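Local atomic coordinates of tight junction protein ZO-3 (PDB entry 3KFV), a protein that acts as a MAGUK-family scaffold linking tight junction membrane proteins such as claudins and occludin to the actin cytoskeleton, here represented by its SH3 and guanylate kinase-like part. Residues 161-166 against 280-284; 224-230 against 252-258; 236-240 against 274-279; 266-270 against 286-290. One frame throughout, in Å; residues are numbered along the deposited sequence.

Contact 1 of 4, residues 161-166 against 280-284; sequences KLTAEM and YQELK
Lys284 and Tyr280, one helical turn apart, reach together across to residues 161-166 and grip Glu165 by both of its oxygens. In the lysine, CB sets out toward the other helix, and CG then comes within 3.9 Å of Leu162 CD2 while lying over one face of the Tyr280 ring, offset toward its rim. CD packs at 3.7 Å against CE of Met166, a selenomethionine. A bend at chi3 (-67°) turns the chain there, and NZ ends 2.9 Å from Glu165 OE2 in a salt bridge, meeting the carboxylate on its syn side. A long side chain that is greasy along its length and charged at its end suits this course from an apolar patch to a carboxylate.

Glu165 is extended, which brings its other oxygen to the tyrosine. Tyr280 OH donates to Glu165 OE1 at 2.7 Å, on the anti side and well out of the carboxylate plane. Two donors thus restrain the rotation of the carboxylate and would be expected to favour its charged form. CD of Lys161 lies over the opposite face of the phenol, offset toward its rim, while its CB packs beside Tyr280 CE1.

The axes of the two short helical segments come no closer than 12.4 Å and are inclined at 71°, so these long side chains do the bridging. Deeper in, Leu162 and Leu283 meet where helices 155-165 and 278-290 pack on the parallel sheet of the guanylate kinase-like domain: Leu162 reaches Leu202 of strand 200-203 and Phe170 of strand 170-172, and Leu283 reaches Val223 and Phe225 of strand 221-227.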
# COMPACT_ATOMS: atom_id res chain seq x y z
N LYS A 161 3.64 2.86 21.09
CA LYS A 161 4.74 2.04 21.57
C LYS A 161 6.00 2.19 20.71
O LYS A 161 7.12 2.17 21.22
CB LYS A 161 4.33 0.57 21.67
CG LYS A 161 3.43 0.25 22.85
CD LYS A 161 3.62 -1.19 23.30
CE LYS A 161 2.88 -1.48 24.60
NZ LYS A 161 3.27 -0.52 25.67
N LEU A 162 5.80 2.33 19.40
CA LEU A 162 6.92 2.46 18.47
C LEU A 162 7.71 3.74 18.67
O LEU A 162 8.94 3.73 18.76
CB LEU A 162 6.44 2.38 17.02
CG LEU A 162 6.10 0.99 16.52
CD1 LEU A 162 5.47 1.07 15.13
CD2 LEU A 162 7.33 0.11 16.53
N THR A 163 6.99 4.86 18.73
CA THR A 163 7.65 6.16 18.89
C THR A 163 8.19 6.33 20.31
O THR A 163 9.19 7.03 20.52
CB THR A 163 6.70 7.32 18.55
OG1 THR A 163 5.42 7.09 19.17
CG2 THR A 163 6.50 7.41 17.05
N ALA A 164 7.54 5.70 21.27
CA ALA A 164 7.95 5.81 22.66
C ALA A 164 9.24 5.03 22.88
O ALA A 164 10.09 5.42 23.68
CB ALA A 164 6.86 5.28 23.57
N GLU A 165 9.38 3.93 22.15
CA GLU A 165 10.53 3.05 22.32
C GLU A 165 11.68 3.51 21.44
O GLU A 165 12.85 3.30 21.77
CB GLU A 165 10.12 1.62 21.97
CG GLU A 165 11.22 0.59 22.13
CD GLU A 165 10.74 -0.82 21.81
OE1 GLU A 165 9.51 -1.02 21.70
OE2 GLU A 165 11.58 -1.73 21.67
N MSE A 166 11.35 4.16 20.32
CA MSE A 166 12.34 4.51 19.31
C MSE A 166 12.03 5.82 18.60
O MSE A 166 11.74 5.84 17.41
CB MSE A 166 12.44 3.38 18.27
CG MSE A 166 12.89 2.05 18.85
SE MSE A 166 12.59 0.53 17.64
CE MSE A 166 10.63 0.47 17.67
N TYR A 280 3.62 -7.42 18.86
CA TYR A 280 4.45 -6.23 18.80
C TYR A 280 5.86 -6.57 18.36
O TYR A 280 6.49 -5.81 17.61
CB TYR A 280 4.47 -5.54 20.16
CG TYR A 280 5.24 -4.24 20.16
CD1 TYR A 280 4.72 -3.11 19.55
CD2 TYR A 280 6.49 -4.15 20.78
CE1 TYR A 280 5.42 -1.92 19.55
CE2 TYR A 280 7.19 -2.96 20.77
CZ TYR A 280 6.65 -1.85 20.16
OH TYR A 280 7.35 -0.66 20.15
N GLN A 281 6.36 -7.71 18.82
CA GLN A 281 7.68 -8.21 18.41
C GLN A 281 7.71 -8.50 16.91
O GLN A 281 8.55 -7.97 16.18
CB GLN A 281 8.05 -9.47 19.20
CG GLN A 281 8.28 -9.23 20.70
CD GLN A 281 9.49 -8.35 20.98
OE1 GLN A 281 9.35 -7.23 21.46
NE2 GLN A 281 10.67 -8.87 20.68
N GLU A 282 6.80 -9.36 16.46
CA GLU A 282 6.65 -9.65 15.04
C GLU A 282 6.50 -8.36 14.23
O GLU A 282 7.08 -8.23 13.15
CB GLU A 282 5.47 -10.60 14.80
CG GLU A 282 5.90 -12.06 14.74
CD GLU A 282 4.79 -13.04 15.10
OE1 GLU A 282 3.65 -12.91 14.58
OE2 GLU A 282 5.06 -13.96 15.91
N LEU A 283 5.74 -7.41 14.76
CA LEU A 283 5.58 -6.13 14.08
C LEU A 283 6.94 -5.53 13.78
O LEU A 283 7.28 -5.29 12.63
CB LEU A 283 4.74 -5.16 14.90
CG LEU A 283 4.58 -3.73 14.36
CD1 LEU A 283 4.13 -3.72 12.91
CD2 LEU A 283 3.63 -2.92 15.22
N LYS A 284 7.73 -5.32 14.83
CA LYS A 284 9.02 -4.64 14.70
C LYS A 284 9.95 -5.34 13.71
O LYS A 284 10.66 -4.69 12.95
CB LYS A 284 9.69 -4.49 16.07
CG LYS A 284 9.13 -3.36 16.91
CD LYS A 284 10.00 -3.11 18.14
CE LYS A 284 9.94 -4.27 19.11
NZ LYS A 284 10.89 -4.10 20.24

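Contact 2 of 4, residues 224-230 against 252-258; sequences FFIPESR and YAQAQKL
Arg230 lays its guanidinium flat over Tyr252, the two group centres 4.4 Å apart and their planes 29° from parallel. The pair lies in the beta-alpha-beta crossover of the guanylate kinase-like domain, in which strand 221-227 is followed by helices 230-240 and 248-262 before the chain returns as the neighbouring parallel strand 268-272.

The arginine uses more than its charge. Its CG stands over the same ring, 3.8 Å from the centroid and 18° off the normal, in a CH-pi contact, and the chain then runs extended to NE, carrying the planar group on across the phenol. An aromatic ring suits this place because it accepts both the methylene and the cation. Ser229, just before Arg230, is the N-cap of helix 230-240, its OG bonded to Ala232 N, which fixes the turn from which Arg230 departs.

Toward the sheet the contact becomes mostly apolar. Pro227 points to the helix, its CB 3.9 Å from Tyr252 CE1 and its CG 4.0 Å from Ala255 CB; a small alanine suits the close approach, the axes of the two short segments being 8.9 Å apart. Pro153 also touches both Pro227 and Ala255.

Phe224, whose ring also stacks with Phe266, reaches farthest along the helix: its CE1 packs 3.7 Å from Leu258 CB, while its CZ presents the ring edge to Ala255 O at 3.3 Å.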
# COMPACT_ATOMS: atom_id res chain seq x y z
N PHE A 224 -1.73 -5.44 8.95
CA PHE A 224 -3.08 -5.61 9.48
C PHE A 224 -3.09 -6.61 10.63
O PHE A 224 -2.54 -7.70 10.52
CB PHE A 224 -4.04 -6.04 8.37
CG PHE A 224 -5.44 -6.33 8.85
CD1 PHE A 224 -6.36 -5.30 8.99
CD2 PHE A 224 -5.83 -7.62 9.16
CE1 PHE A 224 -7.64 -5.56 9.44
CE2 PHE A 224 -7.11 -7.88 9.61
CZ PHE A 224 -8.01 -6.85 9.75
N PHE A 225 -3.73 -6.22 11.73
CA PHE A 225 -3.79 -7.06 12.92
C PHE A 225 -5.15 -7.74 13.06
O PHE A 225 -6.18 -7.08 13.10
CB PHE A 225 -3.51 -6.22 14.17
CG PHE A 225 -2.10 -5.74 14.26
CD1 PHE A 225 -1.11 -6.57 14.75
CD2 PHE A 225 -1.77 -4.46 13.88
CE1 PHE A 225 0.20 -6.14 14.84
CE2 PHE A 225 -0.45 -4.02 13.97
CZ PHE A 225 0.53 -4.86 14.46
N ILE A 226 -5.13 -9.07 13.15
CA ILE A 226 -6.36 -9.85 13.20
C ILE A 226 -6.73 -10.20 14.63
O ILE A 226 -5.98 -10.89 15.32
CB ILE A 226 -6.23 -11.16 12.39
CG1 ILE A 226 -5.44 -10.93 11.10
CG2 ILE A 226 -7.61 -11.71 12.06
CD1 ILE A 226 -5.14 -12.19 10.35
N PRO A 227 -7.91 -9.73 15.08
CA PRO A 227 -8.44 -10.00 16.42
C PRO A 227 -9.05 -11.39 16.52
O PRO A 227 -9.78 -11.79 15.61
CB PRO A 227 -9.54 -8.95 16.58
CG PRO A 227 -9.49 -8.08 15.34
CD PRO A 227 -8.83 -8.89 14.29
N GLU A 228 -8.76 -12.10 17.60
CA GLU A 228 -9.43 -13.36 17.90
C GLU A 228 -10.93 -13.15 17.99
O GLU A 228 -11.70 -13.72 17.21
CB GLU A 228 -8.96 -13.91 19.24
CG GLU A 228 -7.80 -14.89 19.18
CD GLU A 228 -7.23 -15.18 20.55
OE1 GLU A 228 -7.57 -14.42 21.50
OE2 GLU A 228 -6.45 -16.14 20.69
N SER A 229 -11.34 -12.32 18.94
CA SER A 229 -12.75 -12.10 19.24
C SER A 229 -12.96 -10.75 19.90
O SER A 229 -12.01 -10.11 20.35
CB SER A 229 -13.27 -13.21 20.16
OG SER A 229 -12.43 -13.37 21.29
N ARG A 230 -14.22 -10.33 19.98
CA ARG A 230 -14.57 -9.07 20.63
C ARG A 230 -14.13 -9.04 22.10
O ARG A 230 -13.56 -8.06 22.57
CB ARG A 230 -16.06 -8.79 20.49
CG ARG A 230 -16.53 -8.73 19.05
CD ARG A 230 -18.04 -8.59 18.95
NE ARG A 230 -18.49 -8.46 17.57
CZ ARG A 230 -18.61 -9.48 16.72
NH1 ARG A 230 -18.29 -10.71 17.10
NH2 ARG A 230 -19.03 -9.26 15.48
N TYR A 252 -13.74 -3.80 16.26
CA TYR A 252 -13.76 -5.17 15.78
C TYR A 252 -14.43 -5.26 14.40
O TYR A 252 -13.89 -5.84 13.47
CB TYR A 252 -14.46 -6.10 16.77
CG TYR A 252 -14.39 -7.56 16.37
CD1 TYR A 252 -13.47 -8.42 16.94
CD2 TYR A 252 -15.25 -8.06 15.39
CE1 TYR A 252 -13.41 -9.74 16.56
CE2 TYR A 252 -15.19 -9.39 15.01
CZ TYR A 252 -14.27 -10.23 15.60
OH TYR A 252 -14.21 -11.55 15.22
N ALA A 253 -15.61 -4.66 14.28
CA ALA A 253 -16.32 -4.66 13.02
C ALA A 253 -15.51 -3.98 11.92
O ALA A 253 -15.54 -4.41 10.76
CB ALA A 253 -17.68 -4.00 13.17
N GLN A 254 -14.78 -2.92 12.27
CA GLN A 254 -13.94 -2.22 11.29
C GLN A 254 -12.88 -3.17 10.73
O GLN A 254 -12.65 -3.20 9.52
CB GLN A 254 -13.29 -0.99 11.91
N ALA A 255 -12.24 -3.94 11.60
CA ALA A 255 -11.23 -4.90 11.16
C ALA A 255 -11.84 -5.94 10.23
O ALA A 255 -11.21 -6.35 9.25
CB ALA A 255 -10.56 -5.57 12.36
N GLN A 256 -13.05 -6.38 10.54
CA GLN A 256 -13.77 -7.32 9.69
C GLN A 256 -14.00 -6.74 8.30
O GLN A 256 -13.84 -7.43 7.29
CB GLN A 256 -15.10 -7.73 10.32
CG GLN A 256 -15.01 -8.94 11.23
CD GLN A 256 -16.38 -9.41 11.72
OE1 GLN A 256 -17.21 -8.59 12.14
NE2 GLN A 256 -16.62 -10.72 11.67
N LYS A 257 -14.38 -5.46 8.27
CA LYS A 257 -14.62 -4.76 7.01
C LYS A 257 -13.35 -4.65 6.18
O LYS A 257 -13.37 -4.87 4.97
CB LYS A 257 -15.22 -3.38 7.28
CG LYS A 257 -15.52 -2.56 6.02
N LEU A 258 -12.24 -4.30 6.83
CA LEU A 258 -10.95 -4.19 6.16
C LEU A 258 -10.48 -5.53 5.60
O LEU A 258 -10.00 -5.60 4.47
CB LEU A 258 -9.89 -3.66 7.13
CG LEU A 258 -9.98 -2.19 7.55
CD1 LEU A 258 -9.02 -1.91 8.69
CD2 LEU A 258 -9.71 -1.27 6.36

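Contact 3 of 4, residues 236-240 against 274-279; sequences LRQWL and GTSDTW
Leu236 sets CD1 against the backbone of Gly274 and Thr275, where it lies 3.4 Å from Gly274 O and 3.9 Å from Thr275 CA. The same methyl approaches the indole of Trp279, coming to 4.1 Å from NE1. One turn along the helix, Leu240 extends its CD1 to the edge of that indole, in the ring plane and 3.9 Å from CZ2. Two branched leucines on one face of helix 230-240 thus fit around a bulky aromatic and the backbone of Gly274 and Thr275.

Nearer the surface, Trp239 crosses Thr275 at about a right angle. Its CD1 rests 3.7 Å from Thr275 CB, and its NE1 donates to Thr275 O at 3.1 Å; the N-H...O angle is only 122°, so the bond is weak, and the apolar overlap accompanies it.

Backbone shape and a second shell of side chains position these groups. Gly274 has phi 132° and psi -157°, angles at which a beta carbon would run into the preceding carbonyl, so glycine suits the turn. Trp279 sits at the start of helix 278-290. Its indole meets Phe225 edge-to-face and also touches Ala158, Ile270 and Leu272. On the other helix Arg237, salt-bridged to Asp156, ties the turn between the two leucines to helix 155-165.

The arrangement belongs to the parallel alpha/beta core of guanylate kinase-like domains: the connection leaving the C-terminal end of edge strand 268-272 packs against a helix of the preceding crossover.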
# COMPACT_ATOMS: atom_id res chain seq x y z
N LEU A 236 -7.27 -7.25 25.57
CA LEU A 236 -6.03 -6.67 25.06
C LEU A 236 -6.00 -5.15 25.21
O LEU A 236 -5.00 -4.58 25.66
CB LEU A 236 -5.85 -7.06 23.59
CG LEU A 236 -4.56 -6.62 22.90
CD1 LEU A 236 -3.34 -7.07 23.69
CD2 LEU A 236 -4.52 -7.20 21.50
N ARG A 237 -7.08 -4.49 24.82
CA ARG A 237 -7.12 -3.03 24.87
C ARG A 237 -7.10 -2.52 26.30
O ARG A 237 -6.40 -1.55 26.61
CB ARG A 237 -8.31 -2.48 24.08
CG ARG A 237 -8.12 -2.54 22.57
CD ARG A 237 -9.10 -1.65 21.81
NE ARG A 237 -8.93 -0.23 22.10
CZ ARG A 237 -8.00 0.55 21.54
NH1 ARG A 237 -7.92 1.83 21.89
NH2 ARG A 237 -7.16 0.06 20.64
N GLN A 238 -7.86 -3.17 27.18
CA GLN A 238 -7.94 -2.75 28.57
C GLN A 238 -6.57 -2.83 29.23
O GLN A 238 -6.25 -2.04 30.12
CB GLN A 238 -8.94 -3.62 29.34
CG GLN A 238 -9.39 -3.02 30.67
CD GLN A 238 -10.37 -1.87 30.49
OE1 GLN A 238 -11.34 -1.98 29.73
NE2 GLN A 238 -10.11 -0.76 31.18
N TRP A 239 -5.77 -3.79 28.78
CA TRP A 239 -4.45 -4.04 29.34
C TRP A 239 -3.39 -3.09 28.78
O TRP A 239 -2.53 -2.61 29.52
CB TRP A 239 -4.08 -5.52 29.12
CG TRP A 239 -2.62 -5.89 29.17
CD1 TRP A 239 -1.86 -6.34 28.13
CD2 TRP A 239 -1.77 -5.89 30.32
NE1 TRP A 239 -0.58 -6.61 28.56
CE2 TRP A 239 -0.50 -6.34 29.90
CE3 TRP A 239 -1.95 -5.55 31.67
CZ2 TRP A 239 0.59 -6.45 30.77
CZ3 TRP A 239 -0.86 -5.66 32.53
CH2 TRP A 239 0.38 -6.11 32.08
N LEU A 240 -3.47 -2.80 27.48
CA LEU A 240 -2.47 -1.95 26.81
C LEU A 240 -2.90 -0.50 26.62
O LEU A 240 -2.06 0.39 26.46
CB LEU A 240 -2.04 -2.57 25.48
CG LEU A 240 -1.24 -3.88 25.58
CD1 LEU A 240 -0.88 -4.40 24.20
CD2 LEU A 240 0.01 -3.73 26.45
N GLY A 274 -3.69 -12.96 22.26
CA GLY A 274 -3.43 -12.81 23.68
C GLY A 274 -3.04 -11.41 24.10
O GLY A 274 -3.35 -10.44 23.42
N THR A 275 -2.35 -11.31 25.23
CA THR A 275 -2.00 -10.01 25.81
C THR A 275 -0.49 -9.87 25.98
O THR A 275 -0.01 -8.95 26.66
CB THR A 275 -2.68 -9.80 27.18
OG1 THR A 275 -2.40 -10.90 28.05
CG2 THR A 275 -4.19 -9.67 27.02
N SER A 276 0.26 -10.77 25.35
CA SER A 276 1.72 -10.71 25.41
C SER A 276 2.30 -9.87 24.29
O SER A 276 1.61 -9.52 23.32
CB SER A 276 2.32 -12.12 25.38
OG SER A 276 1.99 -12.76 24.16
N ASP A 277 3.59 -9.55 24.41
CA ASP A 277 4.28 -8.65 23.48
C ASP A 277 4.58 -9.29 22.12
O ASP A 277 5.31 -8.72 21.31
CB ASP A 277 5.59 -8.15 24.11
CG ASP A 277 6.70 -9.20 24.08
OD1 ASP A 277 6.43 -10.40 23.89
OD2 ASP A 277 7.88 -8.81 24.24
N THR A 278 4.03 -10.47 21.87
CA THR A 278 4.39 -11.21 20.67
C THR A 278 4.05 -10.47 19.37
O THR A 278 4.92 -10.29 18.51
CB THR A 278 3.82 -12.65 20.70
OG1 THR A 278 4.57 -13.43 21.63
CG2 THR A 278 3.92 -13.30 19.33
N TRP A 279 2.81 -10.03 19.22
CA TRP A 279 2.40 -9.32 17.99
C TRP A 279 3.23 -8.07 17.76
O TRP A 279 3.51 -7.69 16.63
CB TRP A 279 0.92 -8.96 18.02
CG TRP A 279 0.53 -7.96 19.08
CD1 TRP A 279 0.02 -8.24 20.31
CD2 TRP A 279 0.62 -6.53 18.99
NE1 TRP A 279 -0.21 -7.07 21.00
CE2 TRP A 279 0.14 -6.01 20.21
CE3 TRP A 279 1.06 -5.65 18.00
CZ2 TRP A 279 0.09 -4.64 20.46
CZ3 TRP A 279 1.00 -4.28 18.25
CH2 TRP A 279 0.52 -3.79 19.48

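Contact 4 of 4, residues 266-270 against 286-290; sequences FTATI and IIREQ
Thr267 and Gln290 meet where strand 268-270 and helix 286-290 run nearly antiparallel, their axes 164° apart in direction and separated by 11.3 Å, a distance that side chains must span.

Gln290 does so at the end of the helix. Its chain is extended beyond CG and delivers both polar atoms of the amide to Thr267. NE2 donates to Thr267 O over 2.9 Å with an N-H...O angle of 171°; the acceptor lies in the plane of the amide, although the nitrogen itself stands well above the plane of the threonine carbonyl. The other half of the amide, OE1, is 2.7 Å from Thr267 OG1. That hydroxyl is also bonded to Val222 N, which links it to the adjacent strand 221-227.

Alongside, the contact is apolar. Ala268 CB packs 3.9 Å from Ile286 CG2; a small methyl suits a position facing the branched Ile286. Farther up the strand Ile270 and Ile286 reach toward each other tip to tip, their CD1 atoms 3.6 Å apart. Trp279, earlier on the helix, also touches Ile270 and extends the apolar patch.

The chemistry divides the labour: the isoleucines and the alanine form the apolar part of the contact between edge strand and helix, while a buried amide pairs its N-H with the Thr267 carbonyl and sets its oxygen beside the Thr267 hydroxyl without bringing a formal charge inside.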
# COMPACT_ATOMS: atom_id res chain seq x y z
N PHE A 266 -2.70 -5.37 1.90
CA PHE A 266 -1.86 -5.73 3.03
C PHE A 266 -0.52 -6.25 2.56
O PHE A 266 -0.45 -7.06 1.63
CB PHE A 266 -2.52 -6.82 3.89
CG PHE A 266 -3.85 -6.43 4.46
CD1 PHE A 266 -4.30 -5.12 4.41
CD2 PHE A 266 -4.65 -7.38 5.08
CE1 PHE A 266 -5.52 -4.76 4.95
CE2 PHE A 266 -5.87 -7.03 5.62
CZ PHE A 266 -6.31 -5.71 5.56
N THR A 267 0.56 -5.81 3.20
CA THR A 267 1.87 -6.41 2.96
C THR A 267 2.22 -7.36 4.09
O THR A 267 3.18 -8.12 3.99
CB THR A 267 3.00 -5.36 2.76
OG1 THR A 267 3.39 -4.81 4.02
CG2 THR A 267 2.54 -4.25 1.81
N ALA A 268 1.44 -7.32 5.17
CA ALA A 268 1.56 -8.30 6.26
C ALA A 268 0.32 -8.34 7.13
O ALA A 268 -0.35 -7.33 7.34
CB ALA A 268 2.78 -8.02 7.11
N THR A 269 0.00 -9.52 7.64
CA THR A 269 -1.03 -9.66 8.66
C THR A 269 -0.39 -10.30 9.88
O THR A 269 0.55 -11.08 9.75
CB THR A 269 -2.24 -10.51 8.18
OG1 THR A 269 -1.93 -11.91 8.33
CG2 THR A 269 -2.58 -10.22 6.72
N ILE A 270 -0.89 -9.97 11.06
CA ILE A 270 -0.36 -10.51 12.30
C ILE A 270 -1.50 -10.83 13.24
O ILE A 270 -2.32 -9.96 13.54
CB ILE A 270 0.61 -9.52 12.99
CG1 ILE A 270 1.86 -9.30 12.14
CG2 ILE A 270 0.98 -10.01 14.39
CD1 ILE A 270 2.84 -8.30 12.73
N ILE A 286 8.96 -7.24 11.20
CA ILE A 286 8.38 -7.09 9.87
C ILE A 286 8.68 -5.73 9.24
O ILE A 286 8.87 -5.64 8.03
CB ILE A 286 6.86 -7.35 9.90
CG1 ILE A 286 6.60 -8.86 10.02
CG2 ILE A 286 6.18 -6.77 8.67
CD1 ILE A 286 5.15 -9.21 10.17
N ILE A 287 8.73 -4.68 10.05
CA ILE A 287 9.06 -3.37 9.52
C ILE A 287 10.52 -3.31 9.05
O ILE A 287 10.81 -2.84 7.95
CB ILE A 287 8.83 -2.27 10.56
CG1 ILE A 287 7.35 -2.21 10.95
CG2 ILE A 287 9.29 -0.92 10.04
CD1 ILE A 287 7.05 -1.21 12.07
N ARG A 288 11.44 -3.79 9.88
CA ARG A 288 12.86 -3.78 9.53
C ARG A 288 13.18 -4.69 8.36
O ARG A 288 14.15 -4.47 7.64
CB ARG A 288 13.72 -4.17 10.73
CG ARG A 288 13.73 -3.15 11.84
CD ARG A 288 14.72 -3.56 12.91
NE ARG A 288 14.53 -2.79 14.14
CZ ARG A 288 13.94 -3.26 15.23
NH1 ARG A 288 13.49 -4.51 15.27
NH2 ARG A 288 13.81 -2.47 16.29
N GLU A 289 12.38 -5.73 8.17
CA GLU A 289 12.60 -6.67 7.08
C GLU A 289 12.14 -6.07 5.77
O GLU A 289 12.93 -5.89 4.84
CB GLU A 289 11.85 -7.96 7.33
CG GLU A 289 12.00 -8.98 6.23
CD GLU A 289 10.98 -10.09 6.35
OE1 GLU A 289 9.77 -9.83 6.08
OE2 GLU A 289 11.37 -11.22 6.73
N GLN A 290 10.86 -5.76 5.70
CA GLN A 290 10.26 -5.26 4.47
C GLN A 290 10.88 -3.94 4.03
O GLN A 290 10.72 -3.53 2.89
CB GLN A 290 8.74 -5.16 4.60
CG GLN A 290 8.09 -6.51 4.85
CD GLN A 290 6.61 -6.53 4.54
OE1 GLN A 290 6.04 -5.53 4.10
NE2 GLN A 290 5.97 -7.68 4.76

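From the N terminus, residues 161-166 open contact 1, whose loop closes only at 280-284 and encloses contacts 2 and 3 entirely. Inside it, contact 2 runs from 224-230 to 252-258 and crosses contact 3, which starts at 236-240 before contact 2 has closed and ends at 274-279. Contact 4 begins at 266-270, after contact 2 is complete, and closes last at 286-290, crossing both contacts 1 and 3. Contacts 1, 3 and 4 share helix 278-290, tying it to helix 155-165, helix 230-240 and strand 268-272. Contact 2 sets helix 248-262 on strand 221-227, the direct neighbour of strand 268-272 in the parallel sheet.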